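Local coordinates for protein TBC1 domain family member 22A (Homo sapiens, PDB 2QFZ) that probably acts as a GTPase-activating protein for Rab-family GTPases, through the helical TBC domain contained in this construct, at residues P54-T59 against F158-C163; S64-A69 against T191-S196; V290-E295 against N311-H316; N252-E257 against H279-V284. All coordinates share one frame; numbering follows the deposited sequence.

Interaction 1: residues P54-T59 against F158-C163; sequences PVRPMT and FVVFIC
Arg56 and Pro57 belong to the R-x-x-x-W sequence signature of TBC domains, which here opens helix 56-63, and they pack against Val160 and Phe161 of helix 150-162. The backbones come closest at Pro57 and Phe161, whose CA atoms lie 5.5 Å apart, and no hydrogen bond passes between the two segments. Pro57 CG lies 3.6 Å from Val160 O, a backbone carbonyl of helix 150-162, and a little farther from the CG1 methyl of the same residue. Phe161 meets the same proline: its CD1 is 4.1 Å from Pro57 CB, while Pro57 O lies obliquely to the ring near CE1. Arg56 adds the aliphatic part of its chain, which crosses the valine at about a right angle and sets CD 3.8 Å from Val160 CG2. With CG anti to the backbone N (chi1 -177°) the arginine runs straight out through CD and then bends at chi3, -88°, turning the guanidinium away from the valine to a salt bridge of NE with Asp268. The same Val160 and Arg56 also touch Ile264, so helix 260-270 covers this edge. Behind the contact Val55 is the N-cap residue, and its O takes both Thr59 N and, at 2.7 Å, Thr59 OG1, the hydroxyl lying 41° out of the carbonyl plane. Pro57, in the first turn, has no N-H to give, and none is needed there. Such close apolar packing of the signature helix against a neighbouring helix is part of the all-helical TBC fold.

Interaction 2: residues S64-A69 against T191-S196; sequences SGYLPA and TYWCMS
Tyr66 lies against Trp193 and Cys194, joining the loop that follows helix 56-63 to helix 181-200 of the all-helical TBC fold. The tightest approach is Tyr66 CE1 to Trp193 CB, 3.3 Å, with CE1 also close to CG and CD1 of the indole. The phenol and the five-membered ring are tilted by only 22°, yet they are slid apart, with centroids 5.4 Å from each other, so there is little true stacking. Cys194 SG also approaches the phenol obliquely, 4.5 Å from its centroid and 41° off the normal, in a sulfur-aromatic contact. The same sulfur meets Tyr66 CB, and Ser64 OG is 3.8 Å from Cys194 SG. With CG opposite the backbone N (chi1 177°), the Tyr66 side chain crosses that of Trp193 at about a right angle. Gly65, with positive phi, closes helix 56-63 in a Schellman motif just before the tyrosine. The polar ends are held farther out: Tyr66 OH is hydrogen-bonded to Asp190, Trp193 NE1 to Lys81 O, and Ser64 OG to carbonyls of the helix it follows. Tyr192 CD2 lies over the centre of one indole face. Within the helix, Ser196 OG is hydrogen-bonded to Tyr192 O at 2.9 Å, and it and Ser196 N reach that oxygen from opposite faces of its plane.

Interaction 3: residues V290-E295 against N311-H316; sequences VRWRKE and NLPTAH
Trp292 occupies the break between helices 276-291 and 293-298, with phi/psi of -108°/33° at the N-cap of the second, and it faces Leu312, Pro313 and Thr314, where Pro313 centres an inverse gamma turn. The contact thus ties a helix-helix corner of the all-helical TBC fold to the loop between helices 302-309 and 319-335. The indole does most of the touching. Leu312 CB stands over one face of its six-membered ring, 4.2 Å from the centroid, in a CH-pi contact. Leu312 CD2 lies over the same face toward the rim, while CD1, on that side but past the rim, comes 3.6 Å from Trp292 CZ3. Pro313 CD sits on this face too, 3.9 Å from Trp292 NE1, its ring sliding past the indole in the opposite direction. Thr314 meets the far end of the six-membered ring, its CG2 methyl 3.6 Å from Trp292 CH2 and the two side chains crossing at about a right angle. Thr314 puts CG2 opposite its carbonyl carbon, leaving OG1 on another side, where it turns toward Glu257 O. On the reverse face of the indole Arg291 CG lies offset toward the rim. Phe288 meets the indole edge-to-face, and Trp317 lies nearly parallel to it. The carboxylate carbon of Glu295 is in the ring plane at the edge, while the Arg291 guanidinium turns one face to the indole nitrogen, with Trp292 NE1 3.8 Å above its plane.

Interaction 4: residues N252-E257 against H279-V284; sequences NLLMRE and HFHLYV
Leu254 O accepts Glu257 N at 2.9 Å, a short backbone bond in a loop whose Leu253 and Leu254 close on His281. Just before it, Met255 N bonds to Asn252 O at 3.0 Å and completes a type I' beta turn, with positive phi at both leucines. This turn follows helix 242-251 and brings the two leucine side chains to helix 276-291. Leu253 delivers one methyl, CD2, over the middle of the imidazole: it stands 3.7 Å from the His281 ring centroid and only 11° off the ring normal, a CH-pi contact. Leu254 approaches obliquely, its CD1 lying 3.6 Å from His281 CE1. The same CD1 reaches on to Val284, where CG1 is 3.9 Å away, one helical turn along. With CG opposite the backbone N (chi1 -176°), the imidazole is placed against both leucines. Its nitrogens are engaged elsewhere: ND1 is hydrogen-bonded to Tyr270 OH and NE2 to Trp249 O, two partners that fix the rotation of the ring. Phe288 and Cys285 of the same helix touch Leu254 from farther along, while Leu325 and Ala329 of helix 319-335 cover Val284. Since a carbonyl oxygen can only accept, the NE2 bond is consistent with a proton on that nitrogen. The buried imidazole, with a leucine methyl over one face and hydrogen bonds at both nitrogens, thus links helix 276-291 to helices 242-251 and 260-270 through Trp249 O and Tyr270 OH.

Interactions 1 and 2 form one packed block, their centres 12 Å apart: Met58 CE lies 3.6 Å from Leu67 CD1, and Phe161 CZ 3.9 Å from Cys194 SG. Their segments alternate along the chain, so helices 150-162 and 181-200 are both pinned to the region around helix 56-63. Interactions 3 and 4 make a second block, 15 Å between centres, both using helix 276-291 and joined by a probable hydrogen bond of 2.6 Å from Thr314 OG1 to Glu257 O. The blocks do not touch: the nearest atoms of interaction 4 stay about 9 Å from those of interactions 1 and 2, while interactions 2 and 3 are farthest apart, about 33 Å between centres.

Interaction 1: residues P54-T59 against F158-C163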
# COMPACT_ATOMS: atom_id res chain seq x y z
N PRO A 54 -15.78 8.85 -4.51
CA PRO A 54 -15.87 10.32 -4.44
C PRO A 54 -15.20 11.01 -3.23
O PRO A 54 -14.67 12.12 -3.34
CB PRO A 54 -17.40 10.58 -4.42
CG PRO A 54 -17.95 9.41 -5.18
CD PRO A 54 -17.11 8.25 -4.72
N VAL A 55 -15.20 10.35 -2.09
CA VAL A 55 -14.57 10.91 -0.90
C VAL A 55 -13.25 10.23 -0.51
O VAL A 55 -12.67 10.55 0.54
CB VAL A 55 -15.59 10.92 0.27
CG1 VAL A 55 -16.70 11.89 -0.04
CG2 VAL A 55 -16.14 9.52 0.55
N ARG A 56 -12.74 9.31 -1.35
CA ARG A 56 -11.55 8.56 -0.97
C ARG A 56 -10.30 9.44 -0.89
O ARG A 56 -9.61 9.38 0.10
CB ARG A 56 -11.33 7.29 -1.84
CG ARG A 56 -10.17 6.46 -1.41
CD ARG A 56 -9.93 5.26 -2.35
NE ARG A 56 -10.69 4.07 -1.97
CZ ARG A 56 -11.45 3.34 -2.78
NH1 ARG A 56 -11.63 3.67 -4.04
NH2 ARG A 56 -12.06 2.26 -2.29
N PRO A 57 -10.03 10.29 -1.90
CA PRO A 57 -8.87 11.15 -1.78
C PRO A 57 -8.80 11.98 -0.48
O PRO A 57 -7.76 11.97 0.18
CB PRO A 57 -8.98 12.06 -3.02
CG PRO A 57 -9.73 11.16 -4.01
CD PRO A 57 -10.76 10.54 -3.15
N MET A 58 -9.84 12.72 -0.13
CA MET A 58 -9.77 13.51 1.13
C MET A 58 -9.77 12.62 2.39
O MET A 58 -9.15 12.97 3.41
CB MET A 58 -10.93 14.50 1.18
CG MET A 58 -10.99 15.42 2.42
SD MET A 58 -9.48 16.37 2.83
CE MET A 58 -9.30 17.39 1.34
N THR A 59 -10.54 11.52 2.38
CA THR A 59 -10.52 10.57 3.50
C THR A 59 -9.09 10.03 3.76
O THR A 59 -8.59 10.12 4.88
CB THR A 59 -11.55 9.45 3.34
OG1 THR A 59 -12.85 10.00 3.17
CG2 THR A 59 -11.58 8.52 4.58
N PHE A 158 -1.13 7.73 -5.98
CA PHE A 158 -1.12 8.54 -7.17
C PHE A 158 -2.42 8.31 -7.94
O PHE A 158 -3.06 9.25 -8.39
CB PHE A 158 0.11 8.24 -8.05
CG PHE A 158 0.10 8.95 -9.38
CD1 PHE A 158 0.60 10.26 -9.49
CD2 PHE A 158 -0.46 8.33 -10.50
CE1 PHE A 158 0.56 10.93 -10.75
CE2 PHE A 158 -0.53 8.98 -11.74
CZ PHE A 158 -0.00 10.28 -11.87
N VAL A 159 -2.82 7.04 -8.07
CA VAL A 159 -4.03 6.69 -8.81
C VAL A 159 -5.27 7.23 -8.09
O VAL A 159 -6.11 7.84 -8.71
CB VAL A 159 -4.11 5.16 -9.08
CG1 VAL A 159 -5.53 4.76 -9.46
CG2 VAL A 159 -3.09 4.78 -10.16
N VAL A 160 -5.34 7.05 -6.78
CA VAL A 160 -6.46 7.58 -6.01
C VAL A 160 -6.55 9.11 -6.19
O VAL A 160 -7.63 9.63 -6.54
CB VAL A 160 -6.37 7.13 -4.50
CG1 VAL A 160 -7.26 7.96 -3.57
CG2 VAL A 160 -6.73 5.65 -4.38
N PHE A 161 -5.42 9.81 -6.01
CA PHE A 161 -5.41 11.26 -6.08
C PHE A 161 -5.61 11.81 -7.51
O PHE A 161 -6.34 12.76 -7.68
CB PHE A 161 -4.16 11.88 -5.43
CG PHE A 161 -3.95 11.51 -3.99
CD1 PHE A 161 -5.01 11.15 -3.17
CD2 PHE A 161 -2.68 11.59 -3.44
CE1 PHE A 161 -4.79 10.81 -1.82
CE2 PHE A 161 -2.46 11.26 -2.09
CZ PHE A 161 -3.54 10.88 -1.27
N ILE A 162 -5.04 11.18 -8.53
CA ILE A 162 -5.25 11.66 -9.89
C ILE A 162 -6.70 11.44 -10.34
O ILE A 162 -7.22 12.21 -11.13
CB ILE A 162 -4.23 11.08 -10.90
CG1 ILE A 162 -4.17 11.99 -12.15
CG2 ILE A 162 -4.57 9.63 -11.29
CD1 ILE A 162 -2.87 11.97 -12.85
N CYS A 163 -7.37 10.43 -9.77
CA CYS A 163 -8.75 10.12 -10.11
C CYS A 163 -9.77 11.17 -9.65
O CYS A 163 -10.91 11.12 -10.08
CB CYS A 163 -9.16 8.72 -9.60
SG CYS A 163 -8.60 7.34 -10.68

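Interaction 2: residues S64-A69 against T191-S196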
# COMPACT_ATOMS: atom_id res chain seq x y z
N SER A 64 -4.43 9.55 7.16
CA SER A 64 -2.98 9.52 7.24
C SER A 64 -2.36 10.68 8.02
O SER A 64 -1.15 10.70 8.21
CB SER A 64 -2.39 9.59 5.86
OG SER A 64 -2.58 10.92 5.37
N GLY A 65 -3.16 11.67 8.40
CA GLY A 65 -2.67 12.86 9.09
C GLY A 65 -2.01 13.91 8.21
O GLY A 65 -1.31 14.79 8.70
N TYR A 66 -2.20 13.82 6.91
CA TYR A 66 -1.61 14.81 5.98
C TYR A 66 -2.36 16.16 6.12
O TYR A 66 -1.75 17.23 6.18
CB TYR A 66 -1.68 14.27 4.55
CG TYR A 66 -1.18 15.18 3.47
CD1 TYR A 66 0.05 15.81 3.58
CD2 TYR A 66 -1.94 15.39 2.31
CE1 TYR A 66 0.51 16.68 2.55
CE2 TYR A 66 -1.48 16.23 1.28
CZ TYR A 66 -0.25 16.89 1.42
OH TYR A 66 0.24 17.70 0.43
N LEU A 67 -3.69 16.08 6.17
CA LEU A 67 -4.50 17.23 6.38
C LEU A 67 -5.13 17.17 7.76
O LEU A 67 -5.47 16.08 8.24
CB LEU A 67 -5.56 17.35 5.31
CG LEU A 67 -5.05 17.74 3.91
CD1 LEU A 67 -6.22 17.99 3.00
CD2 LEU A 67 -4.12 18.95 3.94
N PRO A 68 -5.27 18.34 8.41
CA PRO A 68 -5.91 18.51 9.73
C PRO A 68 -7.40 18.26 9.72
O PRO A 68 -8.06 18.48 8.70
CB PRO A 68 -5.60 19.97 10.08
CG PRO A 68 -5.28 20.63 8.79
CD PRO A 68 -4.76 19.61 7.87
N ALA A 69 -7.89 17.77 10.87
CA ALA A 69 -9.30 17.53 11.12
C ALA A 69 -10.13 18.81 11.06
O ALA A 69 -11.29 18.79 10.64
CB ALA A 69 -9.47 16.86 12.48
N THR A 191 1.03 12.88 -3.11
CA THR A 191 1.49 11.48 -3.22
C THR A 191 2.77 11.26 -2.41
O THR A 191 2.87 10.26 -1.63
CB THR A 191 1.67 11.09 -4.67
OG1 THR A 191 0.41 11.22 -5.32
CG2 THR A 191 2.16 9.63 -4.83
N TYR A 192 3.72 12.19 -2.51
CA TYR A 192 4.98 12.11 -1.71
C TYR A 192 4.68 12.11 -0.21
O TYR A 192 5.23 11.29 0.53
CB TYR A 192 5.98 13.22 -2.08
CG TYR A 192 7.24 13.27 -1.23
CD1 TYR A 192 8.40 12.55 -1.59
CD2 TYR A 192 7.28 14.01 -0.06
CE1 TYR A 192 9.51 12.58 -0.81
CE2 TYR A 192 8.41 14.02 0.73
CZ TYR A 192 9.52 13.31 0.35
OH TYR A 192 10.64 13.36 1.14
N TRP A 193 3.87 13.06 0.27
CA TRP A 193 3.68 13.18 1.71
C TRP A 193 2.92 11.99 2.30
O TRP A 193 3.24 11.54 3.39
CB TRP A 193 3.00 14.51 2.09
CG TRP A 193 3.89 15.71 1.89
CD1 TRP A 193 3.69 16.72 1.00
CD2 TRP A 193 5.13 16.01 2.56
NE1 TRP A 193 4.67 17.64 1.10
CE2 TRP A 193 5.59 17.23 2.04
CE3 TRP A 193 5.88 15.37 3.56
CZ2 TRP A 193 6.79 17.84 2.47
CZ3 TRP A 193 7.08 15.99 4.01
CH2 TRP A 193 7.51 17.20 3.46
N CYS A 194 1.94 11.50 1.59
CA CYS A 194 1.12 10.37 2.05
C CYS A 194 1.89 9.06 2.01
O CYS A 194 1.85 8.31 2.98
CB CYS A 194 -0.20 10.32 1.28
SG CYS A 194 -1.35 11.64 1.82
N MET A 195 2.64 8.82 0.94
CA MET A 195 3.63 7.74 0.90
C MET A 195 4.66 7.83 2.02
O MET A 195 4.93 6.83 2.68
CB MET A 195 4.33 7.68 -0.46
CG MET A 195 5.07 6.39 -0.75
SD MET A 195 6.38 6.53 -2.02
CE MET A 195 7.51 7.72 -1.21
N SER A 196 5.21 9.02 2.27
CA SER A 196 6.13 9.21 3.39
C SER A 196 5.54 8.81 4.74
O SER A 196 6.23 8.21 5.55
CB SER A 196 6.65 10.66 3.48
OG SER A 196 7.47 10.94 2.37

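Interaction 3: residues V290-E295 against N311-H316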
# COMPACT_ATOMS: atom_id res chain seq x y z
N VAL A 290 -4.09 -18.94 4.04
CA VAL A 290 -4.99 -20.01 4.38
C VAL A 290 -6.28 -19.98 3.56
O VAL A 290 -6.97 -20.98 3.54
CB VAL A 290 -5.25 -20.17 5.93
CG1 VAL A 290 -3.92 -20.42 6.66
CG2 VAL A 290 -6.00 -19.02 6.55
N ARG A 291 -6.53 -18.88 2.83
CA ARG A 291 -7.55 -18.81 1.78
C ARG A 291 -7.36 -19.92 0.73
O ARG A 291 -8.34 -20.49 0.24
CB ARG A 291 -7.58 -17.40 1.15
CG ARG A 291 -8.25 -17.25 -0.24
CD ARG A 291 -9.80 -17.28 -0.21
NE ARG A 291 -10.34 -17.21 -1.58
CZ ARG A 291 -10.46 -18.25 -2.41
NH1 ARG A 291 -10.10 -19.48 -2.05
NH2 ARG A 291 -10.96 -18.08 -3.63
N TRP A 292 -6.11 -20.27 0.40
CA TRP A 292 -5.88 -21.38 -0.58
C TRP A 292 -5.36 -22.63 0.07
O TRP A 292 -4.59 -23.38 -0.54
CB TRP A 292 -4.95 -20.94 -1.68
CG TRP A 292 -5.62 -20.04 -2.65
CD1 TRP A 292 -6.45 -20.40 -3.70
CD2 TRP A 292 -5.53 -18.63 -2.68
NE1 TRP A 292 -6.88 -19.29 -4.36
CE2 TRP A 292 -6.33 -18.19 -3.75
CE3 TRP A 292 -4.88 -17.70 -1.89
CZ2 TRP A 292 -6.46 -16.85 -4.06
CZ3 TRP A 292 -5.00 -16.40 -2.19
CH2 TRP A 292 -5.80 -15.97 -3.27
N ARG A 293 -5.78 -22.88 1.30
CA ARG A 293 -5.29 -24.01 2.00
C ARG A 293 -5.54 -25.31 1.19
O ARG A 293 -4.69 -26.20 1.20
CB ARG A 293 -5.85 -24.08 3.41
CG ARG A 293 -7.35 -24.23 3.53
CD ARG A 293 -7.77 -24.36 5.02
NE ARG A 293 -6.88 -25.21 5.80
CZ ARG A 293 -6.96 -26.54 5.93
NH1 ARG A 293 -7.91 -27.26 5.32
NH2 ARG A 293 -6.07 -27.18 6.68
N LYS A 294 -6.67 -25.38 0.48
CA LYS A 294 -7.07 -26.57 -0.30
C LYS A 294 -6.10 -26.86 -1.43
O LYS A 294 -5.58 -27.96 -1.55
CB LYS A 294 -8.49 -26.37 -0.87
CG LYS A 294 -8.96 -27.42 -1.94
N GLU A 295 -5.85 -25.86 -2.27
CA GLU A 295 -4.86 -25.97 -3.33
C GLU A 295 -3.39 -26.18 -2.83
O GLU A 295 -2.63 -26.84 -3.51
CB GLU A 295 -4.93 -24.74 -4.23
CG GLU A 295 -6.24 -24.59 -5.01
CD GLU A 295 -7.28 -23.67 -4.35
OE1 GLU A 295 -7.42 -23.66 -3.11
OE2 GLU A 295 -7.97 -22.95 -5.12
N ASN A 311 2.32 -16.90 -7.17
CA ASN A 311 1.45 -16.52 -8.30
C ASN A 311 0.01 -16.89 -8.02
O ASN A 311 -0.62 -17.57 -8.81
CB ASN A 311 1.90 -17.22 -9.58
CG ASN A 311 3.29 -16.80 -10.03
OD1 ASN A 311 3.45 -15.81 -10.75
ND2 ASN A 311 4.30 -17.60 -9.68
N LEU A 312 -0.52 -16.44 -6.89
CA LEU A 312 -1.84 -16.86 -6.46
C LEU A 312 -2.89 -16.33 -7.46
O LEU A 312 -2.73 -15.24 -8.01
CB LEU A 312 -2.12 -16.42 -5.02
CG LEU A 312 -1.33 -17.24 -3.96
CD1 LEU A 312 -1.46 -16.60 -2.61
CD2 LEU A 312 -1.75 -18.70 -3.88
N PRO A 313 -3.94 -17.14 -7.75
CA PRO A 313 -4.89 -16.76 -8.80
C PRO A 313 -5.91 -15.68 -8.34
O PRO A 313 -6.97 -15.99 -7.83
CB PRO A 313 -5.59 -18.10 -9.15
CG PRO A 313 -4.96 -19.14 -8.27
CD PRO A 313 -4.32 -18.43 -7.14
N THR A 314 -5.53 -14.42 -8.50
CA THR A 314 -6.31 -13.30 -7.99
C THR A 314 -6.65 -12.27 -9.09
O THR A 314 -7.22 -11.22 -8.79
CB THR A 314 -5.52 -12.55 -6.91
OG1 THR A 314 -4.28 -12.07 -7.47
CG2 THR A 314 -5.27 -13.42 -5.72
N ALA A 315 -6.34 -12.56 -10.34
CA ALA A 315 -6.61 -11.60 -11.43
C ALA A 315 -8.12 -11.26 -11.54
O ALA A 315 -8.50 -10.20 -12.02
CB ALA A 315 -6.08 -12.14 -12.73
N HIS A 316 -8.98 -12.15 -11.07
CA HIS A 316 -10.41 -11.95 -11.16
C HIS A 316 -11.00 -11.38 -9.87
O HIS A 316 -12.22 -11.23 -9.75
CB HIS A 316 -11.09 -13.27 -11.51
CG HIS A 316 -10.93 -14.32 -10.46
ND1 HIS A 316 -9.83 -15.14 -10.40
CD2 HIS A 316 -11.72 -14.68 -9.42
CE1 HIS A 316 -9.95 -15.96 -9.37
NE2 HIS A 316 -11.08 -15.71 -8.76

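Interaction 4: residues N252-E257 against H279-V284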
# COMPACT_ATOMS: atom_id res chain seq x y z
N ASN A 252 6.48 -5.47 -0.62
CA ASN A 252 5.59 -4.80 -1.56
C ASN A 252 4.15 -4.61 -1.05
O ASN A 252 3.27 -4.20 -1.82
CB ASN A 252 5.54 -5.60 -2.89
CG ASN A 252 6.90 -5.63 -3.62
OD1 ASN A 252 7.87 -6.26 -3.17
ND2 ASN A 252 6.96 -4.97 -4.78
N LEU A 253 3.91 -4.98 0.22
CA LEU A 253 2.58 -4.89 0.87
C LEU A 253 1.46 -5.58 0.06
O LEU A 253 0.37 -5.04 -0.10
CB LEU A 253 2.20 -3.46 1.23
CG LEU A 253 3.04 -2.83 2.36
CD1 LEU A 253 2.55 -1.43 2.59
CD2 LEU A 253 3.00 -3.62 3.70
N LEU A 254 1.75 -6.82 -0.37
CA LEU A 254 0.86 -7.69 -1.16
C LEU A 254 0.51 -7.14 -2.52
O LEU A 254 -0.26 -7.80 -3.25
CB LEU A 254 -0.40 -8.09 -0.38
CG LEU A 254 -0.18 -9.20 0.66
CD1 LEU A 254 -1.33 -9.19 1.59
CD2 LEU A 254 0.03 -10.63 -0.02
N MET A 255 1.13 -6.01 -2.93
CA MET A 255 0.80 -5.41 -4.21
C MET A 255 1.20 -6.24 -5.40
O MET A 255 0.65 -6.04 -6.47
CB MET A 255 1.39 -4.03 -4.37
CG MET A 255 0.77 -3.03 -3.46
SD MET A 255 1.37 -1.40 -3.77
CE MET A 255 1.00 -1.20 -5.52
N ARG A 256 2.16 -7.15 -5.25
CA ARG A 256 2.49 -8.04 -6.40
C ARG A 256 1.63 -9.28 -6.41
O ARG A 256 1.80 -10.11 -7.26
CB ARG A 256 3.98 -8.45 -6.42
CG ARG A 256 4.99 -7.30 -6.54
CD ARG A 256 5.02 -6.62 -7.93
NE ARG A 256 4.10 -5.47 -7.99
CZ ARG A 256 3.12 -5.30 -8.88
NH1 ARG A 256 2.86 -6.19 -9.85
NH2 ARG A 256 2.37 -4.20 -8.78
N GLU A 257 0.73 -9.43 -5.44
CA GLU A 257 -0.07 -10.66 -5.34
C GLU A 257 -1.52 -10.43 -5.74
O GLU A 257 -2.21 -11.38 -6.06
CB GLU A 257 -0.02 -11.28 -3.95
CG GLU A 257 1.28 -11.09 -3.20
CD GLU A 257 2.50 -11.56 -3.98
OE1 GLU A 257 2.38 -12.55 -4.75
OE2 GLU A 257 3.57 -10.93 -3.82
N HIS A 279 1.13 -3.79 11.49
CA HIS A 279 0.72 -4.88 12.36
C HIS A 279 -0.45 -5.64 11.73
O HIS A 279 -0.36 -6.84 11.48
CB HIS A 279 0.33 -4.28 13.73
CG HIS A 279 -0.19 -5.26 14.73
ND1 HIS A 279 -1.45 -5.14 15.31
CD2 HIS A 279 0.38 -6.35 15.31
CE1 HIS A 279 -1.63 -6.13 16.17
NE2 HIS A 279 -0.54 -6.87 16.20
N PHE A 280 -1.55 -4.94 11.42
CA PHE A 280 -2.69 -5.61 10.77
C PHE A 280 -2.31 -6.37 9.49
O PHE A 280 -2.85 -7.43 9.25
CB PHE A 280 -3.85 -4.67 10.49
CG PHE A 280 -5.16 -5.36 10.26
CD1 PHE A 280 -5.63 -6.34 11.15
CD2 PHE A 280 -5.92 -5.08 9.13
CE1 PHE A 280 -6.83 -7.01 10.93
CE2 PHE A 280 -7.15 -5.73 8.92
CZ PHE A 280 -7.60 -6.67 9.82
N HIS A 281 -1.39 -5.81 8.70
CA HIS A 281 -0.86 -6.47 7.51
C HIS A 281 -0.45 -7.92 7.72
O HIS A 281 -0.71 -8.77 6.86
CB HIS A 281 0.31 -5.67 6.87
CG HIS A 281 0.82 -6.26 5.59
ND1 HIS A 281 0.05 -6.33 4.46
CD2 HIS A 281 2.02 -6.81 5.27
CE1 HIS A 281 0.71 -6.96 3.51
NE2 HIS A 281 1.92 -7.25 3.97
N LEU A 282 0.21 -8.21 8.84
CA LEU A 282 0.57 -9.58 9.19
C LEU A 282 -0.62 -10.55 9.14
O LEU A 282 -0.52 -11.62 8.60
CB LEU A 282 1.16 -9.65 10.60
CG LEU A 282 2.43 -8.88 10.93
CD1 LEU A 282 3.16 -9.58 12.06
CD2 LEU A 282 3.35 -8.73 9.72
N TYR A 283 -1.74 -10.15 9.73
CA TYR A 283 -2.95 -10.97 9.80
C TYR A 283 -3.61 -11.12 8.46
O TYR A 283 -4.24 -12.12 8.24
CB TYR A 283 -3.95 -10.37 10.79
CG TYR A 283 -3.39 -10.36 12.15
CD1 TYR A 283 -3.40 -11.51 12.95
CD2 TYR A 283 -2.78 -9.23 12.64
CE1 TYR A 283 -2.81 -11.51 14.25
CE2 TYR A 283 -2.20 -9.22 13.93
CZ TYR A 283 -2.23 -10.36 14.70
OH TYR A 283 -1.68 -10.31 15.96
N VAL A 284 -3.52 -10.09 7.60
CA VAL A 284 -4.00 -10.19 6.23
C VAL A 284 -3.17 -11.22 5.45
O VAL A 284 -3.71 -12.02 4.65
CB VAL A 284 -4.03 -8.78 5.52
CG1 VAL A 284 -4.39 -8.92 4.02
CG2 VAL A 284 -5.02 -7.86 6.23